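Local coordinates for protein 1-Cys peroxiredoxin (Vibrio vulnificus MO6-24/O, PDB 5K1G) that probably reduces hydrogen peroxide and related peroxides as a one-cysteine peroxiredoxin, with a likely further part in scavenging nitric oxide, at residues Phe38-Ala43 and Glu50-Gly55; Ile71-Val76 and Ile94-Asp99; Ile2-Thr7 and Thr135-Glu140; Leu108-Asp113 and Tyr125-Asp130; Phe104-Gly109 and Gly118-Gln123. One frame throughout, in Å; residues are numbered along the deposited sequence.

Contact 1. Residues Phe38-Ala43 and Glu50-Gly55; sequences FAVPGA and EAHLPG
Both nitrogens of the H52 imidazole are engaged while the ring leans on F38 and V40: ND1 receives a hydrogen bond from R124 NH1, and NE2 is bonded to the carbonyl oxygen of S148. Gripped at two corners, the ring has its rotation about CB-CG fixed. V40 CG1 lies 3.4 Å from H52 ND1, and A39 O comes in near the ring plane, 3.6 Å from H52 CE1, so the imidazole edge is tucked against the strand backbone. With CG roughly anti to the backbone N (chi1 -153°), the imidazole of H52 reaches the strand. Over one imidazole face sits a single corner of F38, its CD2 3.6 Å above the plane and close to the ring centre. The two rings are inclined at 49° and meet neither as a stack nor edge-to-face; phenyl and imidazole run alongside each other with their ends reversed. The phenyl edge at CZ meets L53 CD1, near the ring plane, at 3.7 Å, the two side chains nearly perpendicular. Y56 stacks on F38 and F145 meets H52 edge-to-face, extending the aromatic cluster. Strand 38-40 and the helix run roughly antiparallel, their axes 9.7 Å apart. P41 and T45 follow in the loop after the strand, and D48 in the first turn of helix 46-58; they match the PxxxTxxC signature, except that the deposited chain has aspartate at the cysteine position. The contact thus packs helix against sheet beside what is probably the peroxidatic site, as in thioredoxin-fold peroxiredoxins.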
# COMPACT_ATOMS: atom_id res chain seq x y z
N PHE A 38 7.32 -9.93 13.19
CA PHE A 38 7.33 -10.60 11.90
C PHE A 38 6.97 -9.60 10.81
O PHE A 38 6.16 -8.70 11.03
CB PHE A 38 6.39 -11.82 11.86
CG PHE A 38 4.92 -11.48 11.94
CD1 PHE A 38 4.31 -11.26 13.17
CD2 PHE A 38 4.14 -11.44 10.80
CE1 PHE A 38 2.96 -10.97 13.25
CE2 PHE A 38 2.78 -11.14 10.87
CZ PHE A 38 2.19 -10.91 12.10
N ALA A 39 7.61 -9.74 9.66
CA ALA A 39 7.44 -8.81 8.56
C ALA A 39 6.80 -9.51 7.37
O ALA A 39 7.10 -10.67 7.08
CB ALA A 39 8.78 -8.21 8.13
N VAL A 40 5.92 -8.79 6.68
CA VAL A 40 5.22 -9.32 5.52
C VAL A 40 5.54 -8.45 4.30
O VAL A 40 5.86 -7.27 4.46
CB VAL A 40 3.71 -9.40 5.78
CG1 VAL A 40 3.42 -10.39 6.90
CG2 VAL A 40 3.17 -8.02 6.12
N PRO A 41 5.49 -9.00 3.08
CA PRO A 41 5.73 -8.16 1.90
C PRO A 41 4.63 -7.14 1.64
O PRO A 41 4.90 -6.10 1.04
CB PRO A 41 5.84 -9.18 0.76
CG PRO A 41 6.17 -10.48 1.43
CD PRO A 41 5.46 -10.43 2.75
N GLY A 42 3.40 -7.41 2.08
CA GLY A 42 2.34 -6.45 1.82
C GLY A 42 1.02 -6.75 2.49
O GLY A 42 0.54 -7.89 2.46
N ALA A 43 0.43 -5.73 3.10
CA ALA A 43 -0.92 -5.86 3.63
C ALA A 43 -1.88 -6.26 2.51
O ALA A 43 -1.72 -5.85 1.36
CB ALA A 43 -1.36 -4.53 4.26
N GLU A 50 -3.88 -14.79 4.63
CA GLU A 50 -4.48 -16.10 4.83
C GLU A 50 -3.63 -17.06 5.65
O GLU A 50 -4.16 -18.06 6.13
CB GLU A 50 -4.81 -16.76 3.49
CG GLU A 50 -5.75 -15.95 2.61
CD GLU A 50 -7.07 -15.63 3.29
OE1 GLU A 50 -7.49 -14.46 3.25
OE2 GLU A 50 -7.68 -16.56 3.87
N ALA A 51 -2.34 -16.78 5.81
CA ALA A 51 -1.47 -17.71 6.53
C ALA A 51 -0.63 -17.02 7.60
O ALA A 51 -0.70 -17.39 8.78
CB ALA A 51 -0.56 -18.46 5.56
N HIS A 52 0.15 -16.02 7.21
CA HIS A 52 1.16 -15.46 8.11
C HIS A 52 0.53 -14.74 9.30
O HIS A 52 0.71 -15.17 10.44
CB HIS A 52 2.08 -14.50 7.35
CG HIS A 52 3.45 -14.39 7.96
ND1 HIS A 52 4.45 -13.62 7.41
CD2 HIS A 52 3.98 -14.95 9.07
CE1 HIS A 52 5.54 -13.72 8.15
NE2 HIS A 52 5.28 -14.52 9.17
N LEU A 53 -0.19 -13.64 9.04
CA LEU A 53 -0.84 -12.92 10.13
C LEU A 53 -1.84 -13.78 10.90
O LEU A 53 -1.82 -13.74 12.14
CB LEU A 53 -1.50 -11.65 9.58
CG LEU A 53 -2.33 -10.81 10.56
CD1 LEU A 53 -1.47 -10.31 11.72
CD2 LEU A 53 -2.99 -9.65 9.84
N PRO A 54 -2.72 -14.56 10.26
CA PRO A 54 -3.63 -15.41 11.05
C PRO A 54 -2.91 -16.37 11.98
O PRO A 54 -3.41 -16.66 13.08
CB PRO A 54 -4.43 -16.16 9.98
CG PRO A 54 -4.40 -15.27 8.80
CD PRO A 54 -3.04 -14.63 8.82
N GLY A 55 -1.74 -16.88 11.57
CA GLY A 55 -1.01 -17.80 12.43
C GLY A 55 -0.59 -17.17 13.75
O GLY A 55 -0.60 -17.83 14.79

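Contact 2. Residues Ile71-Val76 and Ile94-Asp99; sequences IASVSV and ILMLAD
S73 and its partners L95 and L97 form the tight middle of this parallel pairing. S73 N donates to L95 O at 2.8 Å, and L97 N reaches S73 O at 2.7 Å, nearly along the C=O axis. Before them L95 N meets I71 O almost straight, the angle at the hydrogen being 178°. S73 OG, turned between its own N and carbonyl carbon (chi1 76°), rests 3.5 Å from M96 SD and has no polar partner in the model, a buried oxygen packed against thioether and methyl. On the other face A72 CB touches L97 CD1 at 4.0 Å. Strands 70-75 and 95-98 are joined through helix 79-89, a beta-alpha-beta crossover of the thioredoxin fold, and M82 and W85 of that helix cover M96 on the S73 side. L95, well bonded through its backbone, is partly exposed on the A72 face, near Q15. Toward S75 the pairing slackens. The S75 N bond to L97 O is weak at 3.3 Å, the CA atoms of S75 and A98 stand 5.6 Å apart, and the S75 hydroxyl is bonded to N77 and weakly to V40 O. Beyond the slack, D99 N returns to S75 O at 2.9 Å, while the D99 carboxylate turns to T105 and F104 N.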
# COMPACT_ATOMS: atom_id res chain seq x y z
N ILE A 71 3.68 -8.78 20.43
CA ILE A 71 3.76 -9.31 19.07
C ILE A 71 3.46 -8.17 18.12
O ILE A 71 2.44 -7.48 18.26
CB ILE A 71 2.78 -10.48 18.85
CG1 ILE A 71 2.96 -11.54 19.94
CG2 ILE A 71 2.99 -11.09 17.47
CD1 ILE A 71 1.89 -12.61 19.93
N ALA A 72 4.35 -7.96 17.15
CA ALA A 72 4.22 -6.85 16.22
C ALA A 72 4.44 -7.33 14.80
O ALA A 72 5.27 -8.20 14.54
CB ALA A 72 5.24 -5.74 16.54
N SER A 73 3.67 -6.75 13.87
CA SER A 73 3.84 -6.98 12.45
C SER A 73 4.25 -5.68 11.78
O SER A 73 3.68 -4.62 12.07
CB SER A 73 2.56 -7.52 11.80
OG SER A 73 1.60 -6.49 11.63
N VAL A 74 5.23 -5.75 10.90
CA VAL A 74 5.68 -4.59 10.14
C VAL A 74 5.56 -4.90 8.66
O VAL A 74 5.71 -6.05 8.23
CB VAL A 74 7.13 -4.19 10.51
CG1 VAL A 74 8.11 -5.31 10.17
CG2 VAL A 74 7.53 -2.89 9.83
N SER A 75 5.24 -3.87 7.88
CA SER A 75 5.16 -4.01 6.44
C SER A 75 5.54 -2.68 5.80
O SER A 75 5.38 -1.62 6.41
CB SER A 75 3.77 -4.45 5.97
OG SER A 75 3.76 -4.68 4.57
N VAL A 76 6.05 -2.76 4.58
CA VAL A 76 6.26 -1.55 3.79
C VAL A 76 4.91 -1.17 3.21
O VAL A 76 4.62 -1.42 2.04
CB VAL A 76 7.33 -1.75 2.71
CG1 VAL A 76 7.56 -0.45 1.94
CG2 VAL A 76 8.63 -2.21 3.34
N ILE A 94 -2.32 -7.97 17.85
CA ILE A 94 -1.11 -7.71 17.08
C ILE A 94 -0.95 -6.21 16.89
O ILE A 94 -1.91 -5.52 16.52
CB ILE A 94 -1.16 -8.43 15.72
CG1 ILE A 94 -1.56 -9.89 15.90
CG2 ILE A 94 0.19 -8.33 15.02
CD1 ILE A 94 -0.64 -10.68 16.81
N LEU A 95 0.26 -5.71 17.13
CA LEU A 95 0.59 -4.31 16.88
C LEU A 95 1.08 -4.18 15.44
O LEU A 95 2.12 -4.74 15.08
CB LEU A 95 1.66 -3.83 17.87
CG LEU A 95 2.12 -2.38 17.73
CD1 LEU A 95 0.96 -1.44 18.03
CD2 LEU A 95 3.30 -2.10 18.65
N MET A 96 0.32 -3.47 14.62
CA MET A 96 0.66 -3.27 13.21
C MET A 96 1.49 -2.00 13.07
O MET A 96 1.04 -0.91 13.44
CB MET A 96 -0.60 -3.20 12.35
CG MET A 96 -1.79 -3.96 12.91
SD MET A 96 -1.70 -5.73 12.65
CE MET A 96 -2.10 -5.84 10.90
N LEU A 97 2.70 -2.14 12.52
CA LEU A 97 3.61 -1.02 12.34
C LEU A 97 3.85 -0.79 10.85
O LEU A 97 3.94 -1.74 10.07
CB LEU A 97 4.94 -1.29 13.05
CG LEU A 97 4.80 -1.52 14.56
CD1 LEU A 97 6.09 -2.07 15.15
CD2 LEU A 97 4.39 -0.23 15.28
N ALA A 98 3.95 0.48 10.46
CA ALA A 98 4.07 0.86 9.07
C ALA A 98 5.47 1.38 8.79
O ALA A 98 5.98 2.24 9.52
CB ALA A 98 3.03 1.92 8.70
N ASP A 99 6.09 0.86 7.73
CA ASP A 99 7.39 1.31 7.24
C ASP A 99 7.19 1.88 5.83
O ASP A 99 7.68 1.32 4.85
CB ASP A 99 8.40 0.15 7.27
CG ASP A 99 9.81 0.58 6.95
OD1 ASP A 99 10.13 1.77 7.18
OD2 ASP A 99 10.61 -0.27 6.50

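Contact 3. Residues Ile2-Thr7 and Thr135-Glu140; sequences IAQGQT and TTLNVE
The N-terminal loop comes nearest the strand where Q4 CA lies 5.3 Å from T135 CA. Here residues A3 to Q6 make a type II beta turn, closed by Q6 N to A3 O at 3.3 Å, with G5 at the positive phi that suits glycine. A second tie spans the turn from a side chain: OE1 of Q6 accepts the A3 N-H at 2.8 Å. Against strand 133-139 this loop is laid mainly on L137. With its CG anti to the backbone N (chi1 179°), L137 extends toward I2, and its CD2 comes within 3.2 Å of I2 O and 4.0 Å of I2 CG2, where the two side chains meet at a slant. Q4 covers the root of the same leucine. Bent at chi2 (84°), the glutamine folds across L137 at about a right angle and brings NE2 to 3.6 Å from L137 CB; its CG packs beside the L137 backbone, and Q4 CB lies 3.8 Å from T135 O. These are van der Waals contacts, at the surface on the Q4 side but with I2 buried. The backbone of the loop is also tied to the sheet through V134, which pairs with G5 and Q6. T135 and T136 both face I128, a classic beta bulge in the hairpin of strands 120-130 and 133-139, and the N-terminal turn rests against the strand that carries it.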
# COMPACT_ATOMS: atom_id res chain seq x y z
N ILE A 2 20.98 -7.28 8.77
CA ILE A 2 21.15 -7.39 10.21
C ILE A 2 21.28 -8.86 10.60
O ILE A 2 20.81 -9.76 9.90
CB ILE A 2 19.97 -6.72 10.95
CG1 ILE A 2 20.30 -6.50 12.43
CG2 ILE A 2 18.71 -7.56 10.79
CD1 ILE A 2 19.14 -6.01 13.25
N ALA A 3 21.94 -9.10 11.73
CA ALA A 3 22.17 -10.45 12.22
C ALA A 3 21.81 -10.53 13.70
O ALA A 3 21.73 -9.51 14.39
CB ALA A 3 23.63 -10.88 12.02
N GLN A 4 21.59 -11.76 14.16
CA GLN A 4 21.34 -12.00 15.58
C GLN A 4 22.47 -11.41 16.41
O GLN A 4 23.64 -11.42 16.01
CB GLN A 4 21.23 -13.50 15.85
CG GLN A 4 20.38 -14.27 14.84
CD GLN A 4 21.17 -14.67 13.60
OE1 GLN A 4 22.39 -14.76 13.63
NE2 GLN A 4 20.46 -14.91 12.50
N GLY A 5 22.12 -10.87 17.57
CA GLY A 5 23.07 -10.25 18.46
C GLY A 5 23.19 -8.75 18.32
O GLY A 5 23.62 -8.08 19.27
N GLN A 6 22.83 -8.20 17.17
CA GLN A 6 22.85 -6.76 16.98
C GLN A 6 21.60 -6.13 17.55
O GLN A 6 20.54 -6.76 17.64
CB GLN A 6 22.98 -6.42 15.49
CG GLN A 6 24.27 -6.87 14.85
CD GLN A 6 24.36 -6.48 13.39
OE1 GLN A 6 23.89 -7.21 12.51
NE2 GLN A 6 24.97 -5.34 13.12
N THR A 7 21.72 -4.87 17.95
CA THR A 7 20.55 -4.08 18.29
C THR A 7 19.98 -3.46 17.02
O THR A 7 20.71 -3.18 16.06
CB THR A 7 20.90 -2.98 19.30
OG1 THR A 7 21.87 -2.09 18.72
CG2 THR A 7 21.48 -3.59 20.57
N THR A 135 17.63 -11.58 19.13
CA THR A 135 18.03 -12.88 19.66
C THR A 135 17.90 -13.99 18.62
O THR A 135 18.79 -14.83 18.49
CB THR A 135 17.19 -13.23 20.89
OG1 THR A 135 17.40 -12.24 21.91
CG2 THR A 135 17.57 -14.59 21.44
N THR A 136 16.79 -13.99 17.88
CA THR A 136 16.52 -14.97 16.84
C THR A 136 16.09 -14.23 15.59
O THR A 136 15.33 -13.25 15.67
CB THR A 136 15.43 -15.96 17.29
OG1 THR A 136 15.91 -16.73 18.39
CG2 THR A 136 15.03 -16.89 16.15
N LEU A 137 16.58 -14.68 14.43
CA LEU A 137 16.24 -14.07 13.14
C LEU A 137 15.96 -15.18 12.14
O LEU A 137 16.88 -15.92 11.76
CB LEU A 137 17.37 -13.16 12.65
CG LEU A 137 17.19 -12.46 11.30
CD1 LEU A 137 15.85 -11.73 11.24
CD2 LEU A 137 18.34 -11.50 11.05
N ASN A 138 14.71 -15.30 11.72
CA ASN A 138 14.28 -16.31 10.75
C ASN A 138 13.85 -15.59 9.48
O ASN A 138 12.77 -14.99 9.43
CB ASN A 138 13.13 -17.15 11.30
CG ASN A 138 13.57 -18.07 12.43
OD1 ASN A 138 14.68 -17.95 12.94
ND2 ASN A 138 12.70 -18.99 12.81
N VAL A 139 14.69 -15.65 8.45
CA VAL A 139 14.43 -15.01 7.16
C VAL A 139 14.05 -16.08 6.15
O VAL A 139 14.76 -17.07 5.99
CB VAL A 139 15.64 -14.19 6.68
CG1 VAL A 139 15.33 -13.49 5.37
CG2 VAL A 139 16.06 -13.19 7.75
N GLU A 140 12.93 -15.87 5.46
CA GLU A 140 12.40 -16.88 4.56
C GLU A 140 13.25 -17.01 3.30
O GLU A 140 13.96 -16.08 2.90
CB GLU A 140 10.96 -16.53 4.16
CG GLU A 140 9.95 -16.58 5.30
CD GLU A 140 9.58 -18.00 5.71
OE1 GLU A 140 10.22 -18.95 5.23
OE2 GLU A 140 8.62 -18.15 6.49

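Contact 4. Residues Leu108-Asp113 and Tyr125-Asp130; sequences LGLEMD and YAMIID
Y125 reaches across to L110 and L108 with the length of its ring. Its CB meets the backbone of N138 on the adjoining strand, and chi1 of 64° places CG between the backbone N and the carbonyl carbon, sending the ring out from the sheet toward the end of helix 103-108. From CG onward the partner is one methyl: CD1 of L110 is 4.1 Å from CG, then closes to 3.6 Å at CD2 and equally at CE2. It sits 3.8 Å from the ring centroid and 21° off the normal, a CH-pi contact displaced toward the rim on the CD2-CE2 side. L110 CB adds a touch at CE2. Beyond the ring, the CZ carbon is 4.0 Å from L108 CD1, and the phenolic OH lies only 3.2 Å from that same methyl, which reaches it at about a right angle to the tyrosine side chain. The leucine methyls thus share the ring: one lies over a face, the other borders the hydroxyl. M127, extended beyond CG, sets its CE near both leucine CD1 atoms, 4.0 Å from that of L108 and 4.2 Å from that of L110. All four side chains are buried. The group occupies the layer between the long strand 120-130 and the turn joining helix 103-108 to strand 111-113, with F104 of the helix near the hydroxyl end of Y125, V139 of strand 133-139 on the L110 side of the ring, and A39 of strand 34-40 on the other side.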
# COMPACT_ATOMS: atom_id res chain seq x y z
N LEU A 108 17.72 -2.46 7.91
CA LEU A 108 17.98 -3.84 8.27
C LEU A 108 18.65 -4.63 7.16
O LEU A 108 19.12 -5.75 7.41
CB LEU A 108 16.67 -4.55 8.64
CG LEU A 108 15.92 -4.04 9.86
CD1 LEU A 108 14.60 -4.78 10.00
CD2 LEU A 108 16.76 -4.22 11.10
N GLY A 109 18.72 -4.08 5.95
CA GLY A 109 19.19 -4.86 4.82
C GLY A 109 18.25 -5.97 4.42
O GLY A 109 18.69 -6.96 3.82
N LEU A 110 16.96 -5.84 4.73
CA LEU A 110 15.99 -6.90 4.48
C LEU A 110 14.94 -6.48 3.46
O LEU A 110 13.84 -7.03 3.43
CB LEU A 110 15.33 -7.33 5.79
CG LEU A 110 16.26 -8.16 6.68
CD1 LEU A 110 15.67 -8.37 8.06
CD2 LEU A 110 16.54 -9.49 5.99
N GLU A 111 15.26 -5.51 2.60
CA GLU A 111 14.35 -5.13 1.54
C GLU A 111 14.46 -6.09 0.37
O GLU A 111 15.40 -6.87 0.25
CB GLU A 111 14.63 -3.70 1.07
CG GLU A 111 15.88 -3.55 0.22
CD GLU A 111 17.15 -3.35 1.03
OE1 GLU A 111 17.20 -3.81 2.20
OE2 GLU A 111 18.09 -2.72 0.51
N MET A 112 13.45 -6.04 -0.50
CA MET A 112 13.48 -6.78 -1.75
C MET A 112 12.68 -6.01 -2.79
O MET A 112 11.64 -5.43 -2.47
CB MET A 112 12.94 -8.20 -1.60
CG MET A 112 11.49 -8.28 -1.14
SD MET A 112 10.81 -9.94 -1.31
CE MET A 112 9.10 -9.64 -0.90
N ASP A 113 13.17 -6.00 -4.02
CA ASP A 113 12.51 -5.29 -5.11
C ASP A 113 11.47 -6.21 -5.72
O ASP A 113 11.81 -7.21 -6.37
CB ASP A 113 13.54 -4.85 -6.15
CG ASP A 113 12.95 -3.91 -7.20
OD1 ASP A 113 11.73 -3.65 -7.17
OD2 ASP A 113 13.72 -3.45 -8.06
N TYR A 125 10.18 -12.20 7.20
CA TYR A 125 11.04 -12.68 8.27
C TYR A 125 10.30 -12.60 9.59
O TYR A 125 9.20 -12.06 9.69
CB TYR A 125 12.36 -11.88 8.34
CG TYR A 125 12.21 -10.41 8.69
CD1 TYR A 125 12.07 -10.00 10.02
CD2 TYR A 125 12.24 -9.43 7.71
CE1 TYR A 125 11.94 -8.67 10.35
CE2 TYR A 125 12.12 -8.09 8.03
CZ TYR A 125 11.97 -7.72 9.35
OH TYR A 125 11.84 -6.39 9.68
N ALA A 126 10.92 -13.18 10.62
CA ALA A 126 10.43 -13.11 11.98
C ALA A 126 11.62 -13.03 12.93
O ALA A 126 12.61 -13.74 12.73
CB ALA A 126 9.55 -14.32 12.33
N MET A 127 11.52 -12.17 13.93
CA MET A 127 12.58 -12.03 14.92
C MET A 127 12.02 -12.20 16.32
O MET A 127 10.84 -11.96 16.58
CB MET A 127 13.28 -10.66 14.87
CG MET A 127 13.51 -10.05 13.52
SD MET A 127 14.16 -8.38 13.77
CE MET A 127 15.01 -8.12 12.21
N ILE A 128 12.90 -12.60 17.23
CA ILE A 128 12.69 -12.48 18.67
C ILE A 128 13.67 -11.42 19.16
O ILE A 128 14.89 -11.56 18.97
CB ILE A 128 12.89 -13.81 19.40
CG1 ILE A 128 11.86 -14.84 18.91
CG2 ILE A 128 12.79 -13.61 20.90
CD1 ILE A 128 12.08 -16.23 19.46
N ILE A 129 13.14 -10.36 19.76
CA ILE A 129 13.94 -9.21 20.17
C ILE A 129 13.84 -9.09 21.68
O ILE A 129 12.75 -8.89 22.22
CB ILE A 129 13.48 -7.92 19.47
CG1 ILE A 129 13.30 -8.15 17.97
CG2 ILE A 129 14.47 -6.80 19.71
CD1 ILE A 129 12.59 -7.02 17.26
N ASP A 130 14.98 -9.21 22.36
CA ASP A 130 15.05 -9.11 23.81
C ASP A 130 15.73 -7.80 24.18
O ASP A 130 16.94 -7.65 23.98
CB ASP A 130 15.79 -10.30 24.40
CG ASP A 130 14.91 -11.52 24.55
OD1 ASP A 130 13.80 -11.38 25.09
OD2 ASP A 130 15.33 -12.62 24.13

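Contact 5. Residues Phe104-Gly109 and Gly118-Gln123; sequences FTKALG and GGLRSQ
T105 meets S122 with both branches of its side chain. Its CG2, anti to the backbone N, packs 3.8 Å from S122 CA and as far from S122 OG. T105 OG1 lies 4.1 Å from S122 OG, too far for a direct bond; a water bridges the gap, donating to T105 OG1 at 2.7 Å and to S122 OG at 2.8 Å. Each hydroxyl has a second partner. T105 OG1 is also bonded to D99 OD2, while D99 OD1 is bonded to F104 N, and S122 OG donates to the backbone O of Q123. K106, at the exposed margin, bends at chi3 (-68°) and lays CD 4.0 Å from L120 CD1, the two side chains at about a right angle. Next to L120 on the strand, R121 points its CB away from the helix; NE bonds to G118 O at 2.9 Å, NH1 to P41 O, and NH2 makes a salt bridge with D78 of the second subunit. It lies beside the loop carrying P41, the start of the PxxxTxxC motif, consistent with the active-site arginine of peroxiredoxins. Further along, L108, one turn on from F104, lies over a face of the F104 ring on the same side of the helix, offset toward the rim. G109 ends the helix in a Schellman motif, its positive phi suited to glycine and its N bonded to K106 O. The G109 carbonyl oxygen then passes 4.1 Å from NE2 of Q123, an amide nitrogen that is bonded to E111 O.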
# COMPACT_ATOMS: atom_id res chain seq x y z
N PHE A 104 13.06 1.68 7.62
CA PHE A 104 13.41 0.67 8.62
C PHE A 104 13.90 -0.60 7.95
O PHE A 104 14.95 -1.15 8.32
CB PHE A 104 12.20 0.40 9.51
CG PHE A 104 12.39 -0.74 10.48
CD1 PHE A 104 13.17 -0.59 11.61
CD2 PHE A 104 11.74 -1.95 10.28
CE1 PHE A 104 13.33 -1.63 12.51
CE2 PHE A 104 11.89 -3.00 11.18
CZ PHE A 104 12.69 -2.83 12.30
N THR A 105 13.17 -1.07 6.94
CA THR A 105 13.52 -2.31 6.25
C THR A 105 14.89 -2.20 5.59
O THR A 105 15.72 -3.12 5.68
CB THR A 105 12.45 -2.65 5.21
OG1 THR A 105 11.19 -2.84 5.88
CG2 THR A 105 12.81 -3.90 4.45
N LYS A 106 15.15 -1.08 4.91
CA LYS A 106 16.45 -0.90 4.26
C LYS A 106 17.57 -0.81 5.29
O LYS A 106 18.68 -1.30 5.05
CB LYS A 106 16.43 0.35 3.37
CG LYS A 106 15.67 0.16 2.07
CD LYS A 106 15.93 1.29 1.08
CE LYS A 106 15.31 2.60 1.56
NZ LYS A 106 15.31 3.62 0.48
N ALA A 107 17.31 -0.18 6.44
CA ALA A 107 18.31 -0.12 7.50
C ALA A 107 18.65 -1.51 8.03
O ALA A 107 19.74 -1.72 8.56
CB ALA A 107 17.83 0.78 8.64
N LEU A 108 17.72 -2.46 7.91
CA LEU A 108 17.98 -3.84 8.27
C LEU A 108 18.65 -4.63 7.16
O LEU A 108 19.12 -5.75 7.41
CB LEU A 108 16.67 -4.55 8.64
CG LEU A 108 15.92 -4.04 9.86
CD1 LEU A 108 14.60 -4.78 10.00
CD2 LEU A 108 16.76 -4.22 11.10
N GLY A 109 18.72 -4.08 5.95
CA GLY A 109 19.19 -4.86 4.82
C GLY A 109 18.25 -5.97 4.42
O GLY A 109 18.69 -6.96 3.82
N GLY A 118 4.91 -3.98 -6.44
CA GLY A 118 4.74 -2.99 -5.40
C GLY A 118 6.03 -2.30 -5.01
O GLY A 118 6.17 -1.81 -3.88
N GLY A 119 6.97 -2.24 -5.94
CA GLY A 119 8.25 -1.61 -5.68
C GLY A 119 8.99 -2.30 -4.56
O GLY A 119 8.90 -3.52 -4.36
N LEU A 120 9.74 -1.51 -3.80
CA LEU A 120 10.49 -2.04 -2.66
C LEU A 120 9.54 -2.46 -1.55
O LEU A 120 8.72 -1.67 -1.07
CB LEU A 120 11.46 -0.99 -2.13
CG LEU A 120 12.82 -0.80 -2.81
CD1 LEU A 120 13.69 0.12 -1.96
CD2 LEU A 120 13.51 -2.13 -3.06
N ARG A 121 9.65 -3.72 -1.13
CA ARG A 121 8.90 -4.25 -0.01
C ARG A 121 9.87 -4.92 0.95
O ARG A 121 11.08 -4.98 0.70
CB ARG A 121 7.81 -5.23 -0.47
CG ARG A 121 6.78 -4.62 -1.40
CD ARG A 121 5.99 -3.52 -0.69
NE ARG A 121 4.95 -2.96 -1.54
CZ ARG A 121 3.66 -3.28 -1.46
NH1 ARG A 121 3.26 -4.17 -0.56
NH2 ARG A 121 2.78 -2.72 -2.28
N SER A 122 9.35 -5.43 2.06
CA SER A 122 10.17 -6.18 3.00
C SER A 122 10.21 -7.64 2.60
O SER A 122 9.21 -8.20 2.12
CB SER A 122 9.62 -6.05 4.42
OG SER A 122 10.43 -6.78 5.33
N GLN A 123 11.37 -8.27 2.78
CA GLN A 123 11.40 -9.72 2.79
C GLN A 123 10.57 -10.23 3.96
O GLN A 123 10.35 -9.53 4.95
CB GLN A 123 12.83 -10.25 2.90
CG GLN A 123 13.76 -9.83 1.79
CD GLN A 123 15.17 -10.34 2.01
OE1 GLN A 123 15.37 -11.48 2.42
NE2 GLN A 123 16.15 -9.48 1.77
O HOH W 1 10.98 -5.07 7.45

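Contacts 1, 2 and 4 meet in one sheet. F38 N and A72 O pair at 3.0 Å between contacts 1 and 2, and A39 N and Y125 O at 2.8 Å between contacts 1 and 4. Contact 5 shares L108 and G109 with contact 4 and is tied to contact 2 by D99 OD2 and T105 OG1 at 2.7 Å. The probable active site lies where contacts 1 and 5 meet: R121 NH1 is 3.0 Å from P41 O. Contact 3 closes the chain round all the others; its centre is about 7 Å from that of contact 4, but about 18 Å from that of contact 1, across the chain's centre.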